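Local atomic coordinates of alpha-fucosidase (Bifidobacterium bifidum, PDB entry 2EAE), a protein that probably hydrolyses alpha-1,2-linked L-fucose from glycans, the chain here being the catalytic domain fragment of a longer bifidobacterial 1,2-alpha-L-fucosidase. Residues Q496-G501 / T559-S564; S503-P508 / N575-S580; P565-L570 / I649-F654; S680-L685 / T704-R709. The protein carries 1 engineered substitution. All coordinates share one frame; numbering follows the deposited sequence.

Contact 1 of 4, residues Q496-G501 / T559-S564. With GAL (beta-D-galactopyranose), chain B.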
loop_
_atom_site.group_PDB
_atom_site.type_symbol
_atom_site.label_atom_id
_atom_site.label_comp_id
_atom_site.label_asym_id
_atom_site.label_seq_id
_atom_site.Cartn_x
_atom_site.Cartn_y
_atom_site.Cartn_z
ATOM N N GLN A 496 -9.991 -9.850 18.489
ATOM C CA GLN A 496 -10.665 -10.762 19.424
ATOM C C GLN A 496 -9.858 -12.027 19.709
ATOM O O GLN A 496 -10.061 -12.683 20.730
ATOM C CB GLN A 496 -12.033 -11.124 18.893
ATOM C CG GLN A 496 -11.933 -11.985 17.655
ATOM C CD GLN A 496 -13.175 -11.912 16.854
ATOM O OE1 GLN A 496 -14.182 -12.523 17.222
ATOM N NE2 GLN A 496 -13.142 -11.131 15.763
ATOM N N SER A 497 -8.946 -12.378 18.801
ATOM C CA SER A 497 -8.013 -13.425 19.095
ATOM C C SER A 497 -6.603 -12.882 19.093
ATOM O O SER A 497 -6.205 -12.104 18.206
ATOM C CB SER A 497 -8.207 -14.605 18.126
ATOM O OG SER A 497 -7.154 -15.545 18.263
ATOM N N PHE A 498 -5.851 -13.277 20.103
ATOM C CA PHE A 498 -4.495 -12.766 20.303
ATOM C C PHE A 498 -3.511 -13.089 19.171
ATOM O O PHE A 498 -2.598 -12.287 18.889
ATOM C CB PHE A 498 -3.922 -13.237 21.643
ATOM C CG PHE A 498 -2.561 -12.638 21.973
ATOM C CD1 PHE A 498 -2.463 -11.411 22.663
ATOM C CD2 PHE A 498 -1.377 -13.305 21.590
ATOM C CE1 PHE A 498 -1.184 -10.857 22.959
ATOM C CE2 PHE A 498 -0.115 -12.761 21.886
ATOM C CZ PHE A 498 -0.024 -11.540 22.573
ATOM N N SER A 499 -3.709 -14.254 18.555
ATOM C CA SER A 499 -2.826 -14.854 17.550
ATOM C C SER A 499 -3.024 -14.290 16.138
ATOM O O SER A 499 -3.002 -15.015 15.119
ATOM C CB SER A 499 -3.033 -16.365 17.571
ATOM O OG SER A 499 -4.419 -16.651 17.519
ATOM N N TRP A 500 -3.210 -12.974 16.121
ATOM C CA TRP A 500 -3.236 -12.068 14.944
ATOM C C TRP A 500 -3.694 -10.712 15.436
ATOM O O TRP A 500 -3.254 -9.688 14.901
ATOM C CB TRP A 500 -4.130 -12.510 13.780
ATOM C CG TRP A 500 -5.547 -12.828 14.147
ATOM C CD1 TRP A 500 -6.079 -14.084 14.363
ATOM C CD2 TRP A 500 -6.614 -11.898 14.311
ATOM N NE1 TRP A 500 -7.410 -13.980 14.676
ATOM C CE2 TRP A 500 -7.770 -12.648 14.643
ATOM C CE3 TRP A 500 -6.722 -10.492 14.189
ATOM C CZ2 TRP A 500 -9.012 -12.040 14.896
ATOM C CZ3 TRP A 500 -7.948 -9.885 14.443
ATOM C CH2 TRP A 500 -9.088 -10.667 14.794
ATOM N N GLY A 501 -4.563 -10.698 16.459
ATOM C CA GLY A 501 -5.175 -9.446 16.925
ATOM C C GLY A 501 -4.263 -8.448 17.653
ATOM O O GLY A 501 -4.539 -7.242 17.660
ATOM N N THR A 559 9.743 -5.407 24.453
ATOM C CA THR A 559 8.444 -4.716 24.391
ATOM C C THR A 559 7.386 -5.441 25.218
ATOM O O THR A 559 6.206 -5.113 25.127
ATOM C CB THR A 559 7.925 -4.562 22.935
ATOM O OG1 THR A 559 7.837 -5.844 22.288
ATOM C CG2 THR A 559 8.836 -3.678 22.170
ATOM N N GLY A 560 7.793 -6.464 25.981
ATOM C CA GLY A 560 6.810 -7.223 26.785
ATOM C C GLY A 560 5.954 -8.153 25.955
ATOM O O GLY A 560 6.359 -8.566 24.869
ATOM N N VAL A 561 4.756 -8.485 26.444
ATOM C CA VAL A 561 3.900 -9.511 25.788
ATOM C C VAL A 561 3.789 -9.319 24.254
ATOM O O VAL A 561 3.308 -8.290 23.765
ATOM C CB VAL A 561 2.500 -9.522 26.379
ATOM C CG1 VAL A 561 1.662 -10.628 25.738
ATOM C CG2 VAL A 561 2.564 -9.688 27.885
ATOM N N ALA A 562 4.186 -10.329 23.508
ATOM C CA ALA A 562 4.335 -10.176 22.058
ATOM C C ALA A 562 3.738 -11.346 21.250
ATOM O O ALA A 562 3.586 -12.476 21.759
ATOM C CB ALA A 562 5.819 -10.031 21.733
ATOM N N TYR A 563 3.413 -11.067 19.983
ATOM C CA TYR A 563 3.009 -12.077 19.014
ATOM C C TYR A 563 3.704 -11.721 17.720
ATOM O O TYR A 563 3.703 -10.535 17.323
ATOM C CB TYR A 563 1.468 -12.067 18.791
ATOM C CG TYR A 563 1.051 -13.189 17.875
ATOM C CD1 TYR A 563 1.308 -14.516 18.226
ATOM C CD2 TYR A 563 0.456 -12.933 16.635
ATOM C CE1 TYR A 563 0.954 -15.543 17.389
ATOM C CE2 TYR A 563 0.093 -13.975 15.777
ATOM C CZ TYR A 563 0.351 -15.276 16.163
ATOM O OH TYR A 563 0.022 -16.325 15.314
ATOM N N SER A 564 4.294 -12.718 17.061
ATOM C CA SER A 564 4.967 -12.459 15.785
ATOM C C SER A 564 4.002 -12.757 14.638
ATOM O O SER A 564 3.573 -13.906 14.463
ATOM C CB SER A 564 6.266 -13.289 15.683
ATOM O OG SER A 564 7.017 -12.945 14.520
HETATM C C1 GAL B . -6.634 -14.160 9.344
HETATM C C2 GAL B . -5.643 -12.998 9.163
HETATM C C3 GAL B . -5.543 -12.162 10.448
HETATM C C4 GAL B . -6.959 -11.724 10.864
HETATM C C5 GAL B . -7.856 -12.960 11.018
HETATM C C6 GAL B . -9.282 -12.531 11.289
HETATM O O2 GAL B . -4.384 -13.441 8.713
HETATM O O3 GAL B . -4.757 -11.034 10.153
HETATM O O4 GAL B . -7.492 -10.879 9.871
HETATM O O5 GAL B . -7.869 -13.667 9.792
HETATM O O6 GAL B . -10.021 -13.679 11.682
HETATM O O HOH W 1 -2.387 -17.145 13.548
#

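Contact 2 of 4, residues S503-P508 / N575-S580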
loop_
_atom_site.group_PDB
_atom_site.type_symbol
_atom_site.label_atom_id
_atom_site.label_comp_id
_atom_site.label_asym_id
_atom_site.label_seq_id
_atom_site.Cartn_x
_atom_site.Cartn_y
_atom_site.Cartn_z
ATOM N N SER A 503 -0.767 -6.594 18.033
ATOM C CA SER A 503 0.421 -6.236 17.262
ATOM C C SER A 503 0.640 -4.740 17.401
ATOM O O SER A 503 0.533 -4.024 16.400
ATOM C CB SER A 503 0.187 -6.591 15.790
ATOM O OG SER A 503 1.413 -6.684 15.027
ATOM N N PRO A 504 0.975 -4.256 18.609
ATOM C CA PRO A 504 1.138 -2.795 18.810
ATOM C C PRO A 504 2.280 -2.183 17.990
ATOM O O PRO A 504 2.232 -0.986 17.668
ATOM C CB PRO A 504 1.382 -2.666 20.335
ATOM C CG PRO A 504 2.012 -3.964 20.707
ATOM C CD PRO A 504 1.220 -4.991 19.860
ATOM N N ALA A 505 3.237 -2.999 17.577
ATOM C CA ALA A 505 4.320 -2.504 16.702
ATOM C C ALA A 505 3.821 -2.178 15.285
ATOM O O ALA A 505 4.579 -1.632 14.480
ATOM C CB ALA A 505 5.472 -3.481 16.670
ATOM N N ALA A 506 2.529 -2.432 15.016
ATOM C CA ALA A 506 1.875 -2.018 13.758
ATOM C C ALA A 506 2.062 -0.494 13.549
ATOM O O ALA A 506 2.357 -0.037 12.465
ATOM C CB ALA A 506 0.395 -2.382 13.774
ATOM N N VAL A 507 1.920 0.253 14.612
ATOM C CA VAL A 507 2.092 1.730 14.596
ATOM C C VAL A 507 3.525 2.183 14.284
ATOM O O VAL A 507 3.688 2.905 13.287
ATOM C CB VAL A 507 1.445 2.411 15.833
ATOM C CG1 VAL A 507 1.671 3.981 15.821
ATOM C CG2 VAL A 507 -0.092 2.099 15.852
ATOM N N PRO A 508 4.545 1.757 15.085
ATOM C CA PRO A 508 5.948 1.927 14.672
ATOM C C PRO A 508 6.150 1.587 13.193
ATOM O O PRO A 508 6.765 2.352 12.482
ATOM C CB PRO A 508 6.694 0.945 15.601
ATOM C CG PRO A 508 5.947 1.052 16.874
ATOM C CD PRO A 508 4.469 1.198 16.450
ATOM N N ASN A 575 9.931 -9.967 20.892
ATOM C CA ASN A 575 10.298 -10.807 19.743
ATOM C C ASN A 575 11.041 -9.896 18.773
ATOM O O ASN A 575 11.129 -8.682 19.010
ATOM C CB ASN A 575 9.082 -11.545 19.080
ATOM C CG ASN A 575 8.006 -10.591 18.538
ATOM O OD1 ASN A 575 8.294 -9.458 18.229
ATOM N ND2 ASN A 575 6.756 -11.066 18.440
ATOM N N THR A 576 11.564 -10.483 17.690
ATOM C CA THR A 576 12.413 -9.758 16.754
ATOM C C THR A 576 11.602 -8.710 15.972
ATOM O O THR A 576 12.127 -7.618 15.678
ATOM C CB THR A 576 13.085 -10.722 15.835
ATOM O OG1 THR A 576 13.844 -11.624 16.659
ATOM C CG2 THR A 576 14.071 -9.985 14.894
ATOM N N TYR A 577 10.353 -9.060 15.669
ATOM C CA TYR A 577 9.389 -8.164 14.994
ATOM C C TYR A 577 9.302 -6.844 15.746
ATOM O O TYR A 577 9.687 -5.791 15.219
ATOM C CB TYR A 577 8.035 -8.858 14.934
ATOM C CG TYR A 577 6.848 -8.025 14.528
ATOM C CD1 TYR A 577 6.714 -7.552 13.223
ATOM C CD2 TYR A 577 5.824 -7.762 15.438
ATOM C CE1 TYR A 577 5.549 -6.818 12.827
ATOM C CE2 TYR A 577 4.652 -7.034 15.069
ATOM C CZ TYR A 577 4.550 -6.561 13.753
ATOM O OH TYR A 577 3.428 -5.849 13.377
ATOM N N GLU A 578 8.829 -6.897 16.991
ATOM C CA GLU A 578 8.594 -5.660 17.766
ATOM C C GLU A 578 9.910 -4.928 18.010
ATOM O O GLU A 578 9.958 -3.719 17.902
ATOM C CB GLU A 578 7.936 -5.974 19.114
ATOM C CG GLU A 578 6.520 -6.532 19.027
ATOM C CD GLU A 578 5.402 -5.493 19.302
ATOM O OE1 GLU A 578 5.647 -4.435 19.987
ATOM O OE2 GLU A 578 4.257 -5.778 18.860
ATOM N N SER A 579 10.978 -5.653 18.364
ATOM C CA SER A 579 12.254 -4.974 18.691
ATOM C C SER A 579 12.926 -4.272 17.494
ATOM O O SER A 579 13.502 -3.195 17.641
ATOM C CB SER A 579 13.218 -5.946 19.365
ATOM O OG SER A 579 12.682 -6.270 20.655
ATOM N N SER A 580 12.844 -4.913 16.332
ATOM C CA SER A 580 13.341 -4.386 15.070
ATOM C C SER A 580 12.575 -3.106 14.688
ATOM O O SER A 580 13.171 -2.089 14.239
ATOM C CB SER A 580 13.173 -5.470 13.972
ATOM O OG SER A 580 14.166 -6.482 14.149
#

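Contact 3 of 4, residues P565-L570 / I649-F654. With GAL (beta-D-galactopyranose), chain B; FUL (beta-L-fucopyranose), chain D.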
loop_
_atom_site.group_PDB
_atom_site.type_symbol
_atom_site.label_atom_id
_atom_site.label_comp_id
_atom_site.label_asym_id
_atom_site.label_seq_id
_atom_site.Cartn_x
_atom_site.Cartn_y
_atom_site.Cartn_z
ATOM N N PRO A 565 3.623 -11.712 13.844
ATOM C CA PRO A 565 2.644 -12.012 12.797
ATOM C C PRO A 565 3.158 -13.095 11.834
ATOM O O PRO A 565 4.277 -12.938 11.289
ATOM C CB PRO A 565 2.506 -10.663 12.024
ATOM C CG PRO A 565 2.986 -9.591 13.001
ATOM C CD PRO A 565 4.081 -10.311 13.830
ATOM N N GLU A 566 2.434 -14.194 11.599
ATOM C CA GLU A 566 1.284 -14.646 12.346
ATOM C C GLU A 566 1.545 -16.131 12.588
ATOM O O GLU A 566 0.804 -16.985 12.102
ATOM C CB GLU A 566 -0.025 -14.421 11.561
ATOM C CG GLU A 566 -0.423 -12.946 11.432
ATOM C CD GLU A 566 -1.837 -12.710 10.864
ATOM O OE1 GLU A 566 -2.566 -13.686 10.573
ATOM O OE2 GLU A 566 -2.249 -11.537 10.739
ATOM N N GLN A 567 2.599 -16.417 13.342
ATOM C CA GLN A 567 2.891 -17.825 13.692
ATOM C C GLN A 567 3.536 -17.864 15.071
ATOM O O GLN A 567 3.919 -16.819 15.638
ATOM C CB GLN A 567 3.761 -18.475 12.614
ATOM C CG GLN A 567 5.240 -18.031 12.573
ATOM C CD GLN A 567 6.163 -18.913 11.710
ATOM O OE1 GLN A 567 5.782 -19.983 11.241
ATOM N NE2 GLN A 567 7.401 -18.461 11.522
ATOM N N GLY A 568 3.666 -19.071 15.613
ATOM C CA GLY A 568 4.472 -19.238 16.804
ATOM C C GLY A 568 3.704 -19.061 18.087
ATOM O O GLY A 568 2.453 -18.980 18.065
ATOM N N PRO A 569 4.442 -19.029 19.217
ATOM C CA PRO A 569 3.881 -18.977 20.578
ATOM C C PRO A 569 3.140 -17.650 20.870
ATOM O O PRO A 569 3.488 -16.597 20.297
ATOM C CB PRO A 569 5.129 -19.138 21.468
ATOM C CG PRO A 569 6.125 -19.821 20.595
ATOM C CD PRO A 569 5.903 -19.108 19.265
ATOM N N LEU A 570 2.114 -17.721 21.725
ATOM C CA LEU A 570 1.261 -16.588 22.060
ATOM C C LEU A 570 1.746 -15.921 23.365
ATOM O O LEU A 570 1.654 -16.506 24.452
ATOM C CB LEU A 570 -0.211 -17.062 22.151
ATOM C CG LEU A 570 -1.062 -17.164 20.860
ATOM C CD1 LEU A 570 -0.658 -18.249 19.869
ATOM C CD2 LEU A 570 -2.522 -17.352 21.275
ATOM N N ILE A 649 18.474 -15.618 11.479
ATOM C CA ILE A 649 18.026 -14.604 12.431
ATOM C C ILE A 649 16.895 -15.204 13.242
ATOM O O ILE A 649 15.927 -15.727 12.674
ATOM C CB ILE A 649 17.543 -13.323 11.693
ATOM C CG1 ILE A 649 18.754 -12.725 10.959
ATOM C CG2 ILE A 649 16.822 -12.355 12.676
ATOM C CD1 ILE A 649 18.674 -11.317 10.537
ATOM N N LYS A 650 17.037 -15.204 14.569
ATOM C CA LYS A 650 15.985 -15.763 15.422
ATOM C C LYS A 650 14.698 -14.929 15.302
ATOM O O LYS A 650 14.759 -13.684 15.262
ATOM C CB LYS A 650 16.413 -15.772 16.891
ATOM C CG LYS A 650 17.649 -16.624 17.236
ATOM C CD LYS A 650 17.891 -16.514 18.724
ATOM C CE LYS A 650 19.248 -17.142 19.085
ATOM N NZ LYS A 650 19.436 -16.993 20.562
ATOM N N GLU A 651 13.548 -15.588 15.228
ATOM C CA GLU A 651 12.255 -14.874 15.251
ATOM C C GLU A 651 11.833 -14.617 16.690
ATOM O O GLU A 651 11.117 -13.633 16.986
ATOM C CB GLU A 651 11.175 -15.644 14.489
ATOM C CG GLU A 651 9.913 -14.825 14.210
ATOM C CD GLU A 651 8.913 -15.445 13.206
ATOM O OE1 GLU A 651 9.244 -16.378 12.439
ATOM O OE2 GLU A 651 7.767 -14.935 13.129
ATOM N N TRP A 652 12.241 -15.523 17.580
ATOM C CA TRP A 652 12.021 -15.379 19.044
ATOM C C TRP A 652 13.308 -15.555 19.818
ATOM O O TRP A 652 14.199 -16.350 19.418
ATOM C CB TRP A 652 10.951 -16.390 19.580
ATOM C CG TRP A 652 9.668 -16.372 18.800
ATOM C CD1 TRP A 652 8.582 -15.597 19.052
ATOM C CD2 TRP A 652 9.363 -17.133 17.629
ATOM N NE1 TRP A 652 7.624 -15.801 18.110
ATOM C CE2 TRP A 652 8.061 -16.733 17.208
ATOM C CE3 TRP A 652 10.057 -18.092 16.881
ATOM C CZ2 TRP A 652 7.421 -17.275 16.079
ATOM C CZ3 TRP A 652 9.416 -18.642 15.723
ATOM C CH2 TRP A 652 8.102 -18.225 15.351
ATOM N N TYR A 653 13.436 -14.816 20.925
ATOM C CA TYR A 653 14.699 -14.779 21.652
ATOM C C TYR A 653 15.069 -16.130 22.273
ATOM O O TYR A 653 16.243 -16.449 22.338
ATOM C CB TYR A 653 14.798 -13.563 22.627
ATOM C CG TYR A 653 14.775 -12.272 21.815
ATOM C CD1 TYR A 653 15.817 -11.989 20.912
ATOM C CD2 TYR A 653 13.689 -11.394 21.876
ATOM C CE1 TYR A 653 15.787 -10.806 20.090
ATOM C CE2 TYR A 653 13.670 -10.220 21.087
ATOM C CZ TYR A 653 14.710 -9.952 20.204
ATOM O OH TYR A 653 14.642 -8.826 19.396
ATOM N N PHE A 654 14.085 -16.935 22.676
ATOM C CA PHE A 654 14.416 -18.309 23.164
ATOM C C PHE A 654 14.639 -19.376 22.052
ATOM O O PHE A 654 14.694 -20.593 22.343
ATOM C CB PHE A 654 13.294 -18.811 24.075
ATOM C CG PHE A 654 11.953 -18.802 23.403
ATOM C CD1 PHE A 654 11.738 -19.532 22.235
ATOM C CD2 PHE A 654 10.926 -18.046 23.908
ATOM C CE1 PHE A 654 10.511 -19.490 21.577
ATOM C CE2 PHE A 654 9.701 -18.001 23.262
ATOM C CZ PHE A 654 9.497 -18.741 22.098
HETATM C C1 GAL B . -6.634 -14.160 9.344
HETATM C C2 GAL B . -5.643 -12.998 9.163
HETATM C C3 GAL B . -5.543 -12.162 10.448
HETATM C C4 GAL B . -6.959 -11.724 10.864
HETATM C C5 GAL B . -7.856 -12.960 11.018
HETATM C C6 GAL B . -9.282 -12.531 11.289
HETATM O O2 GAL B . -4.384 -13.441 8.713
HETATM O O3 GAL B . -4.757 -11.034 10.153
HETATM O O4 GAL B . -7.492 -10.879 9.871
HETATM O O5 GAL B . -7.869 -13.667 9.792
HETATM O O6 GAL B . -10.021 -13.679 11.682
HETATM C C1 FUL D . -2.673 -11.119 7.378
HETATM C C2 FUL D . -2.059 -12.268 6.550
HETATM O O2 FUL D . -1.561 -13.290 7.443
HETATM C C3 FUL D . -3.026 -12.900 5.522
HETATM O O3 FUL D . -2.265 -13.651 4.549
HETATM C C4 FUL D . -3.837 -11.830 4.787
HETATM O O4 FUL D . -2.879 -11.088 4.022
HETATM C C5 FUL D . -4.522 -10.907 5.794
HETATM C C6 FUL D . -5.304 -9.769 5.138
HETATM O O5 FUL D . -3.542 -10.290 6.618
HETATM O O1 FUL D . -1.673 -10.214 7.888
HETATM O O HOH W 2 6.891 -14.080 10.722
HETATM O O HOH W 3 4.555 -15.499 17.955
#

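Contact 4 of 4, residues S680-L685 / T704-R709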
loop_
_atom_site.group_PDB
_atom_site.type_symbol
_atom_site.label_atom_id
_atom_site.label_comp_id
_atom_site.label_asym_id
_atom_site.label_seq_id
_atom_site.Cartn_x
_atom_site.Cartn_y
_atom_site.Cartn_z
ATOM N N SER A 680 8.269 -11.630 9.735
ATOM C CA SER A 680 8.179 -10.487 10.663
ATOM C C SER A 680 9.489 -10.149 11.367
ATOM O O SER A 680 9.685 -9.011 11.860
ATOM C CB SER A 680 7.056 -10.745 11.661
ATOM O OG SER A 680 5.809 -10.769 10.950
ATOM N N HIS A 681 10.390 -11.125 11.394
ATOM C CA HIS A 681 11.723 -10.960 11.973
ATOM C C HIS A 681 12.756 -10.379 11.031
ATOM O O HIS A 681 13.890 -10.119 11.454
ATOM C CB HIS A 681 12.246 -12.287 12.560
ATOM C CG HIS A 681 12.358 -13.407 11.555
ATOM N ND1 HIS A 681 11.368 -13.715 10.646
ATOM C CD2 HIS A 681 13.353 -14.294 11.333
ATOM C CE1 HIS A 681 11.735 -14.762 9.929
ATOM N NE2 HIS A 681 12.941 -15.130 10.325
ATOM N N LEU A 682 12.396 -10.147 9.763
ATOM C CA LEU A 682 13.383 -9.639 8.795
ATOM C C LEU A 682 13.088 -8.202 8.382
ATOM O O LEU A 682 13.641 -7.706 7.378
ATOM C CB LEU A 682 13.413 -10.537 7.561
ATOM C CG LEU A 682 13.769 -12.006 7.872
ATOM C CD1 LEU A 682 13.930 -12.811 6.581
ATOM C CD2 LEU A 682 15.086 -12.042 8.666
ATOM N N LEU A 683 12.233 -7.533 9.155
ATOM C CA LEU A 683 11.893 -6.132 8.849
ATOM C C LEU A 683 13.072 -5.133 8.967
ATOM O O LEU A 683 13.055 -4.069 8.349
ATOM C CB LEU A 683 10.662 -5.647 9.604
ATOM C CG LEU A 683 9.471 -6.598 9.456
ATOM C CD1 LEU A 683 8.287 -6.124 10.288
ATOM C CD2 LEU A 683 9.051 -6.727 7.941
ATOM N N GLY A 684 14.100 -5.493 9.720
ATOM C CA GLY A 684 15.321 -4.690 9.744
ATOM C C GLY A 684 16.103 -4.701 8.444
ATOM O O GLY A 684 16.882 -3.778 8.179
ATOM N N LEU A 685 15.950 -5.767 7.649
ATOM C CA LEU A 685 16.558 -5.825 6.319
ATOM C C LEU A 685 15.714 -5.080 5.283
ATOM O O LEU A 685 16.241 -4.411 4.391
ATOM C CB LEU A 685 16.721 -7.287 5.864
ATOM C CG LEU A 685 17.135 -7.559 4.404
ATOM C CD1 LEU A 685 18.504 -7.000 4.014
ATOM C CD2 LEU A 685 17.085 -9.107 4.076
ATOM N N THR A 704 20.280 -16.431 5.198
ATOM C CA THR A 704 19.926 -17.793 5.663
ATOM C C THR A 704 18.436 -17.897 5.970
ATOM O O THR A 704 17.786 -18.850 5.498
ATOM C CB THR A 704 20.755 -18.195 6.883
ATOM O OG1 THR A 704 22.143 -18.235 6.510
ATOM C CG2 THR A 704 20.308 -19.541 7.502
ATOM N N SER A 705 17.912 -16.926 6.743
ATOM C CA SER A 705 16.481 -16.852 7.098
ATOM C C SER A 705 15.613 -16.772 5.843
ATOM O O SER A 705 14.609 -17.520 5.706
ATOM C CB SER A 705 16.212 -15.635 8.004
ATOM O OG SER A 705 16.725 -15.850 9.322
ATOM N N LEU A 706 16.009 -15.890 4.913
ATOM C CA LEU A 706 15.304 -15.776 3.614
ATOM C C LEU A 706 15.292 -17.066 2.819
ATOM O O LEU A 706 14.266 -17.451 2.283
ATOM C CB LEU A 706 15.927 -14.700 2.713
ATOM C CG LEU A 706 15.589 -13.261 3.030
ATOM C CD1 LEU A 706 16.440 -12.385 2.096
ATOM C CD2 LEU A 706 14.092 -12.990 2.821
ATOM N N ARG A 707 16.435 -17.741 2.740
ATOM C CA ARG A 707 16.504 -19.000 2.006
ATOM C C ARG A 707 15.524 -19.997 2.591
ATOM O O ARG A 707 14.757 -20.600 1.862
ATOM C CB ARG A 707 17.929 -19.566 1.993
ATOM C CG ARG A 707 18.824 -18.889 0.939
ATOM C CD ARG A 707 20.207 -19.565 0.789
ATOM N NE ARG A 707 21.021 -19.470 2.002
ATOM C CZ ARG A 707 21.982 -18.561 2.215
ATOM N NH1 ARG A 707 22.295 -17.660 1.288
ATOM N NH2 ARG A 707 22.647 -18.574 3.361
ATOM N N TYR A 708 15.503 -20.146 3.918
ATOM C CA TYR A 708 14.542 -21.072 4.522
ATOM C C TYR A 708 13.082 -20.729 4.257
ATOM O O TYR A 708 12.256 -21.625 4.123
ATOM C CB TYR A 708 14.762 -21.181 6.023
ATOM C CG TYR A 708 15.952 -22.034 6.380
ATOM C CD1 TYR A 708 16.031 -23.366 5.961
ATOM C CD2 TYR A 708 16.982 -21.518 7.164
ATOM C CE1 TYR A 708 17.134 -24.172 6.321
ATOM C CE2 TYR A 708 18.087 -22.311 7.530
ATOM C CZ TYR A 708 18.141 -23.634 7.097
ATOM O OH TYR A 708 19.215 -24.413 7.461
ATOM N N ARG A 709 12.775 -19.428 4.223
ATOM C CA ARG A 709 11.423 -18.925 4.027
ATOM C C ARG A 709 10.978 -18.996 2.551
ATOM O O ARG A 709 9.792 -18.806 2.249
ATOM C CB ARG A 709 11.335 -17.477 4.525
ATOM C CG ARG A 709 11.028 -17.355 6.062
ATOM C CD ARG A 709 9.531 -17.761 6.355
ATOM N NE ARG A 709 8.950 -17.001 7.461
ATOM C CZ ARG A 709 9.349 -17.020 8.740
ATOM N NH1 ARG A 709 8.727 -16.255 9.592
ATOM N NH2 ARG A 709 10.330 -17.805 9.189
HETATM O O HOH W 2 6.891 -14.080 10.722
HETATM O O HOH W 4 14.629 -17.421 10.115
#

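Contact 1 of 4, residues Q496-G501 / T559-S564
Tyr563 lays one face of its ring against the backbone of Ser499. Ser499 CA stands 3.6 Å from the centroid of the Tyr563 ring, 18° off the normal, which makes a CH-pi contact. Phe498 slides past Tyr563 in the opposite direction. Its CG is anti to the backbone N (chi1 -175°), and this carries the ring out to strand 557-564. Phe498 CE2 touches Tyr563 CB at 3.5 Å, and Phe498 CZ meets Val561 CG1 at 3.7 Å. Ala562 O lies in plane at the edge of the Phe498 ring. A water links the polar ends, 2.7 Å from Ser499 O, to which it donates, and 3.1 Å from Tyr563 OH. Trp500, next to Ser499, belongs to the glycan pocket. Galactose covers one face of its indole, with Trp500 CD2 3.5 Å from GAL C4, and Ser497 O lies over the opposite face. The chemistry is mostly apolar, with one water bridge. This is consistent with the strand helping to position helix 498-501 and the sugar-binding Trp500.

Contact 2 of 4, residues S503-P508 / N575-S580
Tyr577 and Ser503 meet because each sends its side chain out anti to the backbone N, Tyr577 with chi1 168°. The Tyr577 ring therefore reaches towards 503-508, and Tyr577 OH donates to Ser503 OG at 2.7 Å. Ser503 OG sits near the ring plane, at the edge. Glu578 bends at chi2 (-101°), which folds its carboxylate over Ala505. Ala505 N donates to Glu578 OE2 at 3.2 Å, with an N-H...O angle of 150°, and comes from above the carboxylate plane. Ala505 CB packs 3.3 Å from Glu578 CD. The other oxygen, Glu578 OE1, is held by Tyr541 OH, so the buried carboxylate is gripped at both oxygens. Ser503 to Ala506 form a type I turn leading into helix 506-521. Asn575 is the N-cap of helix 576-596, and its OD1 accepts from Glu578 N at 2.9 Å in an almost straight bond. The contact thus joins the starts of two helices. Helix 524-545 packs beside it through Tyr541 on Pro504, and strand 557-564 meets Asn575 through Ala562 and Ser564.

Contact 3 of 4, residues P565-L570 / I649-F654
Gly568 CA and Trp652 CA mark the closest backbone approach, 8.8 Å, and the touching parts run 19° apart. Segment 565-570 holds the turn of the hairpin between strands 557-564 and 569-573. A cis peptide precedes Glu566. The Gly568 backbone (phi 89°) by itself calls for glycine, and a CB would clash with Trp652. Glu566 faces the sugar pocket, OE1 2.6 Å from GAL O2 and OE2 2.6 Å from GAL O3. With CG between backbone N and carbonyl carbon (chi1 73°), the extended Gln567 side chain takes its amide to Glu651. Gln567 NE2 donates to Glu651 OE1 at 2.9 Å, syn but tilted from the carboxylate plane. Gln567 OE1 takes Gln671 N, while Glu651 also binds Ser564 OG and Arg709. A leucine at Gln567 would probably leave Gln671 N without its acceptor and Glu651 OE1 with one partner fewer. Pro569 CD lies over one face of Trp652, and Pro569 CG at the edge of Phe654. One water accepts from Trp652 NE1 and donates to Gln567 O and Pro569 O.

Contact 4 of 4, residues S680-L685 / T704-R709
Helix 699-710 presents Arg709 to His681 on the preceding loop. His681 CE1 stands over one face of the guanidinium, 3.4 Å from Arg709 NH1, with the planes 32° apart. His681 CG lies between the backbone N and carbonyl carbon (chi1 60°), which sets one face of its ring over Leu682 CG. A water in plane at the ring edge is 2.9 Å from His681 NE2 and 2.7 Å from Ser705 OG, which also accepts from Ile649 N. The helix lies in the catalytic domain, in family 95 an (alpha/alpha)6 barrel, and is probably one of its helices. Arg709 NE also binds the O of fucose-binding His678, and NH1 makes a salt bridge with Glu651. Replacing His681 by alanine would probably uncover that face of the guanidinium and leave the water without its ring partner. Further along the loop, Leu682 CD1 packs on Leu706 CD2 at 3.8 Å. Leu685 CD2 meets Leu706 CD1 tip to tip at 3.9 Å. A second water accepts from Ser680 N and weakly from Arg709 NH1.

All four contacts lie in the family 95 catalytic domain. The centres of contacts 1, 2 and 3 are 10 to 12 Å apart. Contact 4 is about 12 Å from contact 3 and 20 Å from contact 1. Contacts 1 and 2 interleave along the chain, as do 2 and 3, while contact 4 comes last. Strands 557-564 and 569-573 join contacts 1 and 3 in one small antiparallel sheet, and both contacts touch the galactose. Helix 576-596 follows that sheet and carries half of contact 2. Thr576 bonds back to the 649-654 loop. Ser680 OG to Pro565 O and Ser705 OG to Ile649 N tie contact 4 to contact 3. The set thus runs from the sugar pocket to helix 699-710.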